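PDB 1YR2: prolyl oligopeptidase from Novosphingobium capsulatum, which probably hydrolyses oligopeptides on the carboxyl side of proline, and far less readily of alanine, as a serine endopeptidase of the prolyl oligopeptidase family. Local coordinates for residues 93-98 and 709-714; 488-493 and 561-566; 511-516 and 715-720; 567-572 and 590-595. All coordinates share one frame; numbering follows the deposited sequence.

Contact 1. Residues 93-98 and 709-714; sequences PERAAL and VQAFLA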
loop_
_atom_site.group_PDB
_atom_site.type_symbol
_atom_site.label_atom_id
_atom_site.label_comp_id
_atom_site.label_asym_id
_atom_site.label_seq_id
_atom_site.Cartn_x
_atom_site.Cartn_y
_atom_site.Cartn_z
ATOM N N PRO A 93 3.302 -20.948 -25.017
ATOM C CA PRO A 93 3.085 -22.148 -24.223
ATOM C C PRO A 93 3.343 -21.943 -22.712
ATOM O O PRO A 93 2.928 -22.816 -21.974
ATOM C CB PRO A 93 4.039 -23.157 -24.862
ATOM C CG PRO A 93 5.168 -22.337 -25.333
ATOM C CD PRO A 93 4.558 -21.029 -25.785
ATOM N N GLU A 94 3.949 -20.831 -22.271
ATOM C CA GLU A 94 4.182 -20.614 -20.836
ATOM C C GLU A 94 2.882 -20.174 -20.114
ATOM O O GLU A 94 2.787 -20.286 -18.899
ATOM C CB GLU A 94 5.291 -19.565 -20.593
ATOM C CG GLU A 94 6.661 -19.823 -21.227
ATOM C CD GLU A 94 6.769 -19.445 -22.706
ATOM O OE1 GLU A 94 5.785 -18.931 -23.303
ATOM O OE2 GLU A 94 7.836 -19.732 -23.297
ATOM N N ARG A 95 1.871 -19.732 -20.867
ATOM C CA ARG A 95 0.730 -19.034 -20.298
ATOM C C ARG A 95 -0.101 -19.870 -19.341
ATOM O O ARG A 95 -0.493 -19.396 -18.263
ATOM C CB ARG A 95 -0.191 -18.489 -21.373
ATOM C CG ARG A 95 -1.170 -17.529 -20.796
ATOM C CD ARG A 95 -2.202 -17.044 -21.724
ATOM N NE ARG A 95 -3.114 -16.100 -21.059
ATOM C CZ ARG A 95 -4.205 -16.439 -20.376
ATOM N NH1 ARG A 95 -4.504 -17.710 -20.183
ATOM N NH2 ARG A 95 -4.969 -15.488 -19.844
ATOM N N ALA A 96 -0.368 -21.102 -19.744
ATOM C CA ALA A 96 -1.205 -22.023 -18.983
ATOM C C ALA A 96 -0.749 -22.197 -17.554
ATOM O O ALA A 96 -1.553 -22.133 -16.625
ATOM C CB ALA A 96 -1.208 -23.386 -19.675
ATOM N N ALA A 97 0.550 -22.426 -17.386
ATOM C CA ALA A 97 1.129 -22.726 -16.098
ATOM C C ALA A 97 1.116 -21.476 -15.229
ATOM O O ALA A 97 0.899 -21.545 -14.014
ATOM C CB ALA A 97 2.550 -23.203 -16.269
ATOM N N LEU A 98 1.314 -20.325 -15.853
ATOM C CA LEU A 98 1.301 -19.062 -15.092
ATOM C C LEU A 98 -0.094 -18.694 -14.637
ATOM O O LEU A 98 -0.262 -18.252 -13.499
ATOM C CB LEU A 98 1.898 -17.922 -15.891
ATOM C CG LEU A 98 3.403 -18.065 -16.144
ATOM C CD1 LEU A 98 3.808 -17.274 -17.424
ATOM C CD2 LEU A 98 4.285 -17.643 -14.981
ATOM N N VAL A 709 0.903 -11.087 -19.807
ATOM C CA VAL A 709 2.123 -10.294 -19.685
ATOM C C VAL A 709 3.248 -11.196 -19.242
ATOM O O VAL A 709 4.322 -11.165 -19.810
ATOM C CB VAL A 709 1.903 -9.119 -18.703
ATOM C CG1 VAL A 709 3.199 -8.403 -18.329
ATOM C CG2 VAL A 709 0.917 -8.115 -19.274
ATOM N N GLN A 710 3.050 -11.970 -18.188
ATOM C CA GLN A 710 4.145 -12.784 -17.718
ATOM C C GLN A 710 4.559 -13.887 -18.698
ATOM O O GLN A 710 5.722 -14.248 -18.779
ATOM C CB GLN A 710 3.878 -13.303 -16.315
ATOM C CG GLN A 710 3.984 -12.198 -15.276
ATOM C CD GLN A 710 3.895 -12.693 -13.842
ATOM O OE1 GLN A 710 3.931 -13.926 -13.585
ATOM N NE2 GLN A 710 3.833 -11.757 -12.900
ATOM N N ALA A 711 3.618 -14.456 -19.416
ATOM C CA ALA A 711 3.966 -15.430 -20.458
ATOM C C ALA A 711 4.844 -14.764 -21.527
ATOM O O ALA A 711 5.820 -15.366 -21.988
ATOM C CB ALA A 711 2.699 -15.965 -21.100
ATOM N N PHE A 712 4.484 -13.545 -21.929
ATOM C CA PHE A 712 5.277 -12.768 -22.915
ATOM C C PHE A 712 6.680 -12.515 -22.360
ATOM O O PHE A 712 7.696 -12.834 -22.981
ATOM C CB PHE A 712 4.538 -11.475 -23.228
ATOM C CG PHE A 712 5.150 -10.636 -24.305
ATOM C CD1 PHE A 712 6.045 -9.634 -23.986
ATOM C CD2 PHE A 712 4.735 -10.760 -25.603
ATOM C CE1 PHE A 712 6.551 -8.823 -25.004
ATOM C CE2 PHE A 712 5.232 -9.942 -26.632
ATOM C CZ PHE A 712 6.128 -8.994 -26.334
ATOM N N LEU A 713 6.759 -11.947 -21.178
ATOM C CA LEU A 713 8.072 -11.696 -20.556
ATOM C C LEU A 713 8.884 -12.990 -20.347
ATOM O O LEU A 713 10.110 -12.999 -20.541
ATOM C CB LEU A 713 7.920 -10.959 -19.216
ATOM C CG LEU A 713 7.167 -9.624 -19.274
ATOM C CD1 LEU A 713 7.117 -8.958 -17.874
ATOM C CD2 LEU A 713 7.804 -8.667 -20.298
ATOM N N ALA A 714 8.234 -14.061 -19.901
ATOM C CA ALA A 714 8.917 -15.359 -19.748
ATOM C C ALA A 714 9.474 -15.899 -21.051
ATOM O O ALA A 714 10.563 -16.415 -21.093
ATOM C CB ALA A 714 7.958 -16.409 -19.183
#
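Q710 meets L98 obliquely: its amide oxygen OE1 lies 4.0 Å from L98 CD2, a van der Waals contact, while NE2 at the other end of the amide bonds to the backbone oxygen of G509. The second methyl of L98 goes past this side chain to the helix backbone, where CD1 stands 3.5 Å from A711 N. L98 CG is anti to the carbonyl carbon (chi1 -68°), which leaves both methyls reaching toward helix 699-717. At A711 the two backbones come closest, with 4.8 Å between its CA and that of R95. The small side chain there is compatible with so close an approach, CB resting 3.7 Å from R95 CA. R95 adds its CB and CG to that touch, then runs on extended to salt bridges with D708 and E99.

The pairing joins helix 95-105, near the start of the chain, to helix 699-717, near its end, with the propeller strands between them in sequence. This agrees with the prolyl oligopeptidase architecture, in which both ends of the chain build the alpha/beta-hydrolase domain.

E94 OE1 faces A711 O at 3.8 Å, two acceptors without a bond, and OE1 has no partner anywhere in the model; OE2 is bonded to H715. Finally A714 presents CB to E94 CG at 4.2 Å, the glutamate chain bending at its second torsion (chi2 81°).

Contact 2. Residues 488-493 and 561-566; sequences LPTLLY and NGVTPR
L488 and T564 bring the two backbones to 5.0 Å between their CA atoms, just before strand 490-493 begins. L488 N donates to V563 O at 2.9 Å, nearly straight at 165°. In return L488 O receives a CA-H...O contact from T564 CA at 3.5 Å. The place is the N-terminal end of inner strands of the central sheet of the alpha/beta-hydrolase domain: 561-566 is the connection from helix 544-560 to strand 569-574, which lies next to strand 490-493 in that sheet, so the contact ties the connection to the entry of the neighbouring strand.

Two threonine side chains cross obliquely beside this backbone pair. T564 OG1 donates to T490 OG1 at 2.6 Å, and T490 OG1 passes its own proton to L488 O at 2.8 Å, from above the carbonyl plane by 37°. With OG1 anti to the carbonyl carbon (chi1 -64°), the T490 hydroxyl stands between these two partners, which lie in well-separated directions. The T564 methyl adds packing, CG2 lying 3.6 Å from T490 CB. A valine in place of T490 would probably leave the T564 hydroxyl without its acceptor and L488 O without its side-chain donor. L488 O is further covered by the ring of P565, whose CD sits 3.1 Å away.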
loop_
_atom_site.group_PDB
_atom_site.type_symbol
_atom_site.label_atom_id
_atom_site.label_comp_id
_atom_site.label_asym_id
_atom_site.label_seq_id
_atom_site.Cartn_x
_atom_site.Cartn_y
_atom_site.Cartn_z
ATOM N N LEU A 488 19.081 -15.928 -13.058
ATOM C CA LEU A 488 17.738 -16.348 -13.445
ATOM C C LEU A 488 17.075 -15.300 -14.336
ATOM O O LEU A 488 17.387 -14.136 -14.205
ATOM C CB LEU A 488 16.905 -16.517 -12.185
ATOM C CG LEU A 488 17.170 -17.754 -11.334
ATOM C CD1 LEU A 488 16.264 -17.712 -10.099
ATOM C CD2 LEU A 488 16.938 -19.015 -12.160
ATOM N N PRO A 489 16.160 -15.693 -15.224
ATOM C CA PRO A 489 15.260 -14.696 -15.829
ATOM C C PRO A 489 14.667 -13.807 -14.723
ATOM O O PRO A 489 14.228 -14.298 -13.670
ATOM C CB PRO A 489 14.188 -15.536 -16.480
ATOM C CG PRO A 489 14.910 -16.800 -16.829
ATOM C CD PRO A 489 15.890 -17.047 -15.720
ATOM N N THR A 490 14.663 -12.502 -14.959
ATOM C CA THR A 490 14.401 -11.542 -13.902
ATOM C C THR A 490 13.391 -10.538 -14.396
ATOM O O THR A 490 13.461 -10.065 -15.521
ATOM C CB THR A 490 15.700 -10.830 -13.494
ATOM O OG1 THR A 490 16.619 -11.771 -12.946
ATOM C CG2 THR A 490 15.476 -9.811 -12.386
ATOM N N LEU A 491 12.440 -10.231 -13.516
ATOM C CA LEU A 491 11.465 -9.186 -13.706
ATOM C C LEU A 491 11.840 -8.043 -12.762
ATOM O O LEU A 491 11.791 -8.209 -11.534
ATOM C CB LEU A 491 10.071 -9.730 -13.378
ATOM C CG LEU A 491 8.849 -8.874 -13.742
ATOM C CD1 LEU A 491 7.560 -9.700 -13.536
ATOM C CD2 LEU A 491 8.771 -7.661 -12.909
ATOM N N LEU A 492 12.190 -6.893 -13.335
ATOM C CA LEU A 492 12.607 -5.692 -12.593
ATOM C C LEU A 492 11.520 -4.641 -12.714
ATOM O O LEU A 492 11.170 -4.254 -13.809
ATOM C CB LEU A 492 13.905 -5.146 -13.160
ATOM C CG LEU A 492 14.348 -3.760 -12.742
ATOM C CD1 LEU A 492 14.610 -3.716 -11.215
ATOM C CD2 LEU A 492 15.550 -3.319 -13.542
ATOM N N TYR A 493 11.007 -4.217 -11.575
ATOM C CA TYR A 493 9.912 -3.261 -11.445
ATOM C C TYR A 493 10.380 -1.939 -10.852
ATOM O O TYR A 493 11.316 -1.881 -10.043
ATOM C CB TYR A 493 8.845 -3.885 -10.554
ATOM C CG TYR A 493 7.604 -3.056 -10.380
ATOM C CD1 TYR A 493 6.574 -3.112 -11.306
ATOM C CD2 TYR A 493 7.459 -2.210 -9.307
ATOM C CE1 TYR A 493 5.452 -2.360 -11.150
ATOM C CE2 TYR A 493 6.301 -1.440 -9.147
ATOM C CZ TYR A 493 5.318 -1.535 -10.089
ATOM O OH TYR A 493 4.188 -0.797 -9.970
ATOM N N ASN A 561 26.224 -8.625 -11.390
ATOM C CA ASN A 561 26.381 -9.269 -10.103
ATOM C C ASN A 561 25.780 -10.660 -10.041
ATOM O O ASN A 561 25.635 -11.230 -8.971
ATOM C CB ASN A 561 25.871 -8.347 -8.997
ATOM C CG ASN A 561 26.779 -7.172 -8.812
ATOM O OD1 ASN A 561 27.755 -7.278 -8.064
ATOM N ND2 ASN A 561 26.573 -6.099 -9.611
ATOM N N GLY A 562 25.479 -11.221 -11.210
ATOM C CA GLY A 562 25.058 -12.605 -11.296
ATOM C C GLY A 562 23.641 -12.966 -10.898
ATOM O O GLY A 562 23.318 -14.177 -10.767
ATOM N N VAL A 563 22.765 -11.964 -10.726
ATOM C CA VAL A 563 21.341 -12.242 -10.487
ATOM C C VAL A 563 20.597 -12.634 -11.758
ATOM O O VAL A 563 19.706 -13.471 -11.706
ATOM C CB VAL A 563 20.616 -11.033 -9.880
ATOM C CG1 VAL A 563 19.155 -11.329 -9.624
ATOM C CG2 VAL A 563 21.300 -10.626 -8.590
ATOM N N THR A 564 21.009 -12.057 -12.891
ATOM C CA THR A 564 20.293 -12.142 -14.168
ATOM C C THR A 564 21.233 -12.392 -15.335
ATOM O O THR A 564 22.272 -11.754 -15.414
ATOM C CB THR A 564 19.606 -10.779 -14.397
ATOM O OG1 THR A 564 18.823 -10.479 -13.236
ATOM C CG2 THR A 564 18.606 -10.826 -15.592
ATOM N N PRO A 565 20.868 -13.263 -16.269
ATOM C CA PRO A 565 21.672 -13.409 -17.493
ATOM C C PRO A 565 21.666 -12.145 -18.307
ATOM O O PRO A 565 20.727 -11.340 -18.229
ATOM C CB PRO A 565 20.993 -14.563 -18.251
ATOM C CG PRO A 565 20.108 -15.250 -17.278
ATOM C CD PRO A 565 19.748 -14.215 -16.227
ATOM N N ARG A 566 22.713 -11.968 -19.097
ATOM C CA ARG A 566 22.825 -10.828 -20.000
ATOM C C ARG A 566 21.555 -10.566 -20.816
ATOM O O ARG A 566 21.133 -9.407 -20.979
ATOM C CB ARG A 566 24.025 -11.020 -20.945
ATOM C CG ARG A 566 24.284 -9.877 -21.904
ATOM C CD ARG A 566 24.486 -8.562 -21.204
ATOM N NE ARG A 566 24.516 -7.421 -22.108
ATOM C CZ ARG A 566 23.462 -6.736 -22.540
ATOM N NH1 ARG A 566 22.220 -7.063 -22.176
ATOM N NH2 ARG A 566 23.662 -5.719 -23.375
#

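Contact 3. Residues 511-516 and 715-720; sequences MTWIDS and HFTGLT
S516 and T720 are the backbones' nearest pair, still 7.7 Å apart between CA atoms, and no hydrogen bond joins the segments; side chains do the bridging. L719 reaches over one face of W513, with CD2 at 3.8 Å from the centroid of the six-membered ring and only 7° off its normal, a CH-pi contact. W513 CG is anti to its backbone N (chi1 -178°), which carries the six-membered ring out to L719 and T717; the tryptophan and leucine side chains cross obliquely. The other methyl of L719, CD1, turns to the backbone at the end of the first helix and lies 3.9 Å from S516 O.

T717 comes to the indole from its edge, OG1 standing 3.8 Å from W513 CH2, near the ring plane. That hydroxyl is bonded to L713 O, one turn back in its own helix, so the edge contact is packing. W513 NE1 in turn bonds to A519 O, which is likely to limit rotation of the ring whose face L719 covers.

Both segments are helix ends of the alpha/beta-hydrolase domain: helix 508-514 is the crossover between strands 490-493 and 519-523, and after helix 699-717 a Schellman motif follows at G718, whose positive phi (82°) redirects the chain just before L719, whose side chain points toward 511-516. At the end of the other helix S516 OG bonds back to T512 O at 2.6 Å. W513 NE1, T717 OG1 and S516 OG each have a partner outside the opposing segment, so the join rests mainly on dispersion and shape, one methyl seated on an aromatic face.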
loop_
_atom_site.group_PDB
_atom_site.type_symbol
_atom_site.label_atom_id
_atom_site.label_comp_id
_atom_site.label_asym_id
_atom_site.label_seq_id
_atom_site.Cartn_x
_atom_site.Cartn_y
_atom_site.Cartn_z
ATOM N N MET A 511 4.391 -12.770 -7.096
ATOM C CA MET A 511 4.609 -14.098 -6.501
ATOM C C MET A 511 4.510 -15.219 -7.527
ATOM O O MET A 511 5.186 -16.252 -7.409
ATOM C CB MET A 511 3.621 -14.328 -5.382
ATOM C CG MET A 511 3.894 -15.554 -4.520
ATOM S SD MET A 511 5.445 -15.333 -3.561
ATOM C CE MET A 511 5.933 -16.913 -3.680
ATOM N N THR A 512 3.644 -15.033 -8.510
ATOM C CA THR A 512 3.484 -15.992 -9.596
ATOM C C THR A 512 4.830 -16.152 -10.325
ATOM O O THR A 512 5.242 -17.276 -10.654
ATOM C CB THR A 512 2.373 -15.500 -10.587
ATOM O OG1 THR A 512 1.114 -15.422 -9.915
ATOM C CG2 THR A 512 2.167 -16.486 -11.788
ATOM N N TRP A 513 5.482 -15.029 -10.640
ATOM C CA TRP A 513 6.776 -15.064 -11.302
ATOM C C TRP A 513 7.817 -15.746 -10.426
ATOM O O TRP A 513 8.500 -16.643 -10.891
ATOM C CB TRP A 513 7.257 -13.656 -11.641
ATOM C CG TRP A 513 8.528 -13.523 -12.345
ATOM C CD1 TRP A 513 9.743 -13.284 -11.808
ATOM C CD2 TRP A 513 8.728 -13.583 -13.771
ATOM N NE1 TRP A 513 10.688 -13.198 -12.796
ATOM C CE2 TRP A 513 10.093 -13.373 -14.011
ATOM C CE3 TRP A 513 7.879 -13.766 -14.855
ATOM C CZ2 TRP A 513 10.635 -13.318 -15.288
ATOM C CZ3 TRP A 513 8.421 -13.705 -16.153
ATOM C CH2 TRP A 513 9.783 -13.506 -16.346
ATOM N N ILE A 514 7.922 -15.335 -9.171
ATOM C CA ILE A 514 8.932 -15.891 -8.249
ATOM C C ILE A 514 8.719 -17.389 -8.014
ATOM O O ILE A 514 9.679 -18.175 -8.024
ATOM C CB ILE A 514 8.890 -15.136 -6.934
ATOM C CG1 ILE A 514 9.194 -13.625 -7.160
ATOM C CG2 ILE A 514 9.833 -15.810 -5.911
ATOM C CD1 ILE A 514 8.624 -12.722 -6.077
ATOM N N ASP A 515 7.457 -17.792 -7.837
ATOM C CA ASP A 515 7.139 -19.197 -7.631
ATOM C C ASP A 515 6.963 -19.981 -8.923
ATOM O O ASP A 515 6.479 -21.132 -8.911
ATOM C CB ASP A 515 5.963 -19.349 -6.712
ATOM C CG ASP A 515 5.878 -20.755 -6.119
ATOM O OD1 ASP A 515 6.930 -21.381 -5.832
ATOM O OD2 ASP A 515 4.804 -21.304 -5.918
ATOM N N SER A 516 7.401 -19.373 -10.038
ATOM C CA SER A 516 7.598 -20.085 -11.295
ATOM C C SER A 516 9.103 -20.241 -11.652
ATOM O O SER A 516 9.426 -20.747 -12.705
ATOM C CB SER A 516 6.838 -19.349 -12.409
ATOM O OG SER A 516 5.438 -19.391 -12.147
ATOM N N HIS A 715 8.679 -15.814 -22.096
ATOM C CA HIS A 715 9.062 -16.333 -23.417
ATOM C C HIS A 715 10.355 -15.653 -23.880
ATOM O O HIS A 715 11.313 -16.317 -24.266
ATOM C CB HIS A 715 7.944 -16.070 -24.402
ATOM C CG HIS A 715 8.187 -16.662 -25.751
ATOM N ND1 HIS A 715 8.179 -18.023 -25.970
ATOM C CD2 HIS A 715 8.464 -16.086 -26.945
ATOM C CE1 HIS A 715 8.430 -18.263 -27.248
ATOM N NE2 HIS A 715 8.598 -17.107 -27.866
ATOM N N PHE A 716 10.423 -14.325 -23.698
ATOM C CA PHE A 716 11.536 -13.546 -24.220
ATOM C C PHE A 716 12.737 -13.459 -23.258
ATOM O O PHE A 716 13.809 -13.003 -23.665
ATOM C CB PHE A 716 11.035 -12.176 -24.695
ATOM C CG PHE A 716 10.308 -12.275 -25.977
ATOM C CD1 PHE A 716 11.017 -12.546 -27.152
ATOM C CD2 PHE A 716 8.918 -12.204 -26.032
ATOM C CE1 PHE A 716 10.334 -12.762 -28.364
ATOM C CE2 PHE A 716 8.243 -12.383 -27.238
ATOM C CZ PHE A 716 8.946 -12.664 -28.399
ATOM N N THR A 717 12.588 -13.918 -22.011
ATOM C CA THR A 717 13.723 -14.025 -21.121
ATOM C C THR A 717 14.228 -15.447 -20.897
ATOM O O THR A 717 15.175 -15.645 -20.128
ATOM C CB THR A 717 13.436 -13.416 -19.743
ATOM O OG1 THR A 717 12.300 -14.042 -19.137
ATOM C CG2 THR A 717 13.129 -11.931 -19.818
ATOM N N GLY A 718 13.587 -16.434 -21.493
ATOM C CA GLY A 718 14.031 -17.812 -21.313
ATOM C C GLY A 718 13.546 -18.474 -20.032
ATOM O O GLY A 718 14.122 -19.467 -19.604
ATOM N N LEU A 719 12.472 -17.982 -19.431
ATOM C CA LEU A 719 11.929 -18.619 -18.254
ATOM C C LEU A 719 11.002 -19.755 -18.624
ATOM O O LEU A 719 9.983 -19.531 -19.273
ATOM C CB LEU A 719 11.147 -17.634 -17.384
ATOM C CG LEU A 719 10.560 -18.254 -16.105
ATOM C CD1 LEU A 719 11.699 -18.739 -15.185
ATOM C CD2 LEU A 719 9.635 -17.290 -15.364
ATOM N N THR A 720 11.334 -20.954 -18.155
ATOM C CA THR A 720 10.421 -22.086 -18.205
ATOM C C THR A 720 9.806 -22.240 -16.813
ATOM O O THR A 720 10.517 -22.570 -15.889
ATOM C CB THR A 720 11.216 -23.350 -18.629
ATOM O OG1 THR A 720 11.596 -23.241 -20.017
ATOM C CG2 THR A 720 10.358 -24.607 -18.539
#

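Contact 4. Residues 567-572 and 590-595; sequences HGLAIE and DLFAAA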
loop_
_atom_site.group_PDB
_atom_site.type_symbol
_atom_site.label_atom_id
_atom_site.label_comp_id
_atom_site.label_asym_id
_atom_site.label_seq_id
_atom_site.Cartn_x
_atom_site.Cartn_y
_atom_site.Cartn_z
ATOM N N HIS A 567 20.951 -11.631 -21.336
ATOM C CA HIS A 567 19.760 -11.501 -22.170
ATOM C C HIS A 567 18.489 -11.999 -21.475
ATOM O O HIS A 567 17.537 -12.360 -22.135
ATOM C CB HIS A 567 19.994 -12.190 -23.550
ATOM C CG HIS A 567 21.131 -11.590 -24.311
ATOM N ND1 HIS A 567 21.142 -10.260 -24.702
ATOM C CD2 HIS A 567 22.338 -12.097 -24.656
ATOM C CE1 HIS A 567 22.290 -9.999 -25.309
ATOM N NE2 HIS A 567 23.037 -11.089 -25.278
ATOM N N GLY A 568 18.472 -11.956 -20.147
ATOM C CA GLY A 568 17.342 -12.429 -19.359
ATOM C C GLY A 568 16.658 -11.382 -18.498
ATOM O O GLY A 568 15.980 -11.756 -17.553
ATOM N N LEU A 569 16.828 -10.108 -18.797
ATOM C CA LEU A 569 16.166 -9.048 -18.027
ATOM C C LEU A 569 14.868 -8.541 -18.664
ATOM O O LEU A 569 14.844 -8.103 -19.829
ATOM C CB LEU A 569 17.142 -7.871 -17.827
ATOM C CG LEU A 569 16.688 -6.740 -16.931
ATOM C CD1 LEU A 569 16.292 -7.201 -15.547
ATOM C CD2 LEU A 569 17.789 -5.720 -16.863
ATOM N N ALA A 570 13.778 -8.620 -17.921
ATOM C CA ALA A 570 12.502 -8.018 -18.307
ATOM C C ALA A 570 12.168 -6.881 -17.349
ATOM O O ALA A 570 12.492 -6.944 -16.163
ATOM C CB ALA A 570 11.383 -9.036 -18.256
ATOM N N ILE A 571 11.460 -5.856 -17.845
ATOM C CA ILE A 571 11.100 -4.722 -16.994
ATOM C C ILE A 571 9.621 -4.439 -17.096
ATOM O O ILE A 571 9.020 -4.637 -18.143
ATOM C CB ILE A 571 11.906 -3.460 -17.363
ATOM C CG1 ILE A 571 11.882 -3.191 -18.888
ATOM C CG2 ILE A 571 13.308 -3.622 -16.884
ATOM C CD1 ILE A 571 12.479 -1.825 -19.305
ATOM N N GLU A 572 9.018 -4.007 -15.991
ATOM C CA GLU A 572 7.582 -3.708 -15.967
ATOM C C GLU A 572 7.421 -2.437 -15.148
ATOM O O GLU A 572 8.189 -2.189 -14.207
ATOM C CB GLU A 572 6.828 -4.873 -15.300
ATOM C CG GLU A 572 5.317 -4.789 -15.449
ATOM C CD GLU A 572 4.510 -6.009 -14.919
ATOM O OE1 GLU A 572 5.049 -7.133 -14.775
ATOM O OE2 GLU A 572 3.303 -5.817 -14.621
ATOM N N ASP A 590 19.329 -2.295 -25.746
ATOM C CA ASP A 590 20.240 -3.450 -25.621
ATOM C C ASP A 590 20.255 -4.114 -24.257
ATOM O O ASP A 590 20.684 -5.256 -24.137
ATOM C CB ASP A 590 21.686 -3.040 -25.939
ATOM C CG ASP A 590 22.188 -1.965 -24.991
ATOM O OD1 ASP A 590 21.501 -0.914 -24.830
ATOM O OD2 ASP A 590 23.232 -2.077 -24.339
ATOM N N LEU A 591 19.803 -3.412 -23.221
ATOM C CA LEU A 591 19.843 -3.955 -21.863
ATOM C C LEU A 591 18.710 -4.921 -21.503
ATOM O O LEU A 591 18.856 -5.715 -20.560
ATOM C CB LEU A 591 19.890 -2.794 -20.885
ATOM C CG LEU A 591 20.236 -2.945 -19.407
ATOM C CD1 LEU A 591 21.514 -3.776 -19.148
ATOM C CD2 LEU A 591 20.373 -1.504 -18.852
ATOM N N PHE A 592 17.589 -4.845 -22.228
ATOM C CA PHE A 592 16.323 -5.498 -21.857
ATOM C C PHE A 592 15.902 -6.504 -22.912
ATOM O O PHE A 592 15.891 -6.215 -24.103
ATOM C CB PHE A 592 15.200 -4.447 -21.658
ATOM C CG PHE A 592 15.625 -3.311 -20.763
ATOM C CD1 PHE A 592 15.931 -3.550 -19.440
ATOM C CD2 PHE A 592 15.820 -2.029 -21.266
ATOM C CE1 PHE A 592 16.373 -2.522 -18.605
ATOM C CE2 PHE A 592 16.259 -0.991 -20.434
ATOM C CZ PHE A 592 16.528 -1.248 -19.094
ATOM N N ALA A 593 15.562 -7.701 -22.475
ATOM C CA ALA A 593 15.025 -8.698 -23.395
ATOM C C ALA A 593 13.581 -8.417 -23.715
ATOM O O ALA A 593 13.122 -8.702 -24.838
ATOM C CB ALA A 593 15.174 -10.073 -22.825
ATOM N N ALA A 594 12.849 -7.900 -22.732
ATOM C CA ALA A 594 11.439 -7.622 -22.932
ATOM C C ALA A 594 10.998 -6.533 -21.997
ATOM O O ALA A 594 11.600 -6.347 -20.985
ATOM C CB ALA A 594 10.626 -8.858 -22.714
ATOM N N ALA A 595 9.907 -5.839 -22.335
ATOM C CA ALA A 595 9.358 -4.767 -21.519
ATOM C C ALA A 595 7.843 -4.725 -21.620
ATOM O O ALA A 595 7.278 -5.019 -22.684
ATOM C CB ALA A 595 9.896 -3.422 -21.976
HETATM O O HOH W 1 18.452 -8.510 -21.091
#
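I571 crosses F592 at about a right angle and sets its CD1 methyl over the centre of the phenyl ring, 3.7 Å from the centroid and 7° off the normal. L591 CB covers the opposite face, so the ring is sandwiched between aliphatic carbons. L569 runs beside F592, pointing the same way, its CD2 meeting F592 CD1 at 3.8 Å. I571 CG1 sits between its own backbone N and carbonyl carbon (chi1 49°), and from there it also touches A595 CB at 3.7 Å. Replacing F592 by a serine would probably open a gap between I571 and L591 and leave L569 CD2 without its aromatic neighbour.

Outward from this cluster the strands pair in parallel, A570 beside A594 and I571 beside A595, as the first and last strands of a beta-alpha-beta crossover whose helix 576-587 packs V584 on I571 and F592. Strand 569-574 leads into a GxSxG sequence, consistent with the nucleophile elbow of alpha/beta hydrolases. The methyls of A570 and A594 lie on the sheet face opposite I571 and A595, against L713 of helix 699-717.

Two backbone bonds hold the pairing: I571 N to A594 O at 3.2 Å, with an angle of 150°, and A593 N to L569 O at 2.8 Å. Nearby, A593 CB packs 3.4 Å from H567 O. Before the strands pair, a water links the two segments, accepting from L569 N at 3.2 Å and donating to L591 O at 2.9 Å.

In the fold
All four contacts belong to the alpha/beta-hydrolase half of the molecule, and they differ by layer. Contact 4, buried, lies within the central sheet and combines backbone bonds with an apolar cluster; contact 2, only partly buried, is made at the start of the adjacent strand 490-493 and relies on hydroxyl and backbone bonds. Contacts 1 and 3 share helix 699-717, have centres about 7 Å apart, and are buried packing without a hydrogen bond between their segments. Helix 699-717 links the layers, since it carries contacts 1 and 3 and also packs on the sheet at contact 4. Strands 490-493 and 569-574 join contacts 2 and 4 through probable hydrogen bonds between T490, L492 and A570.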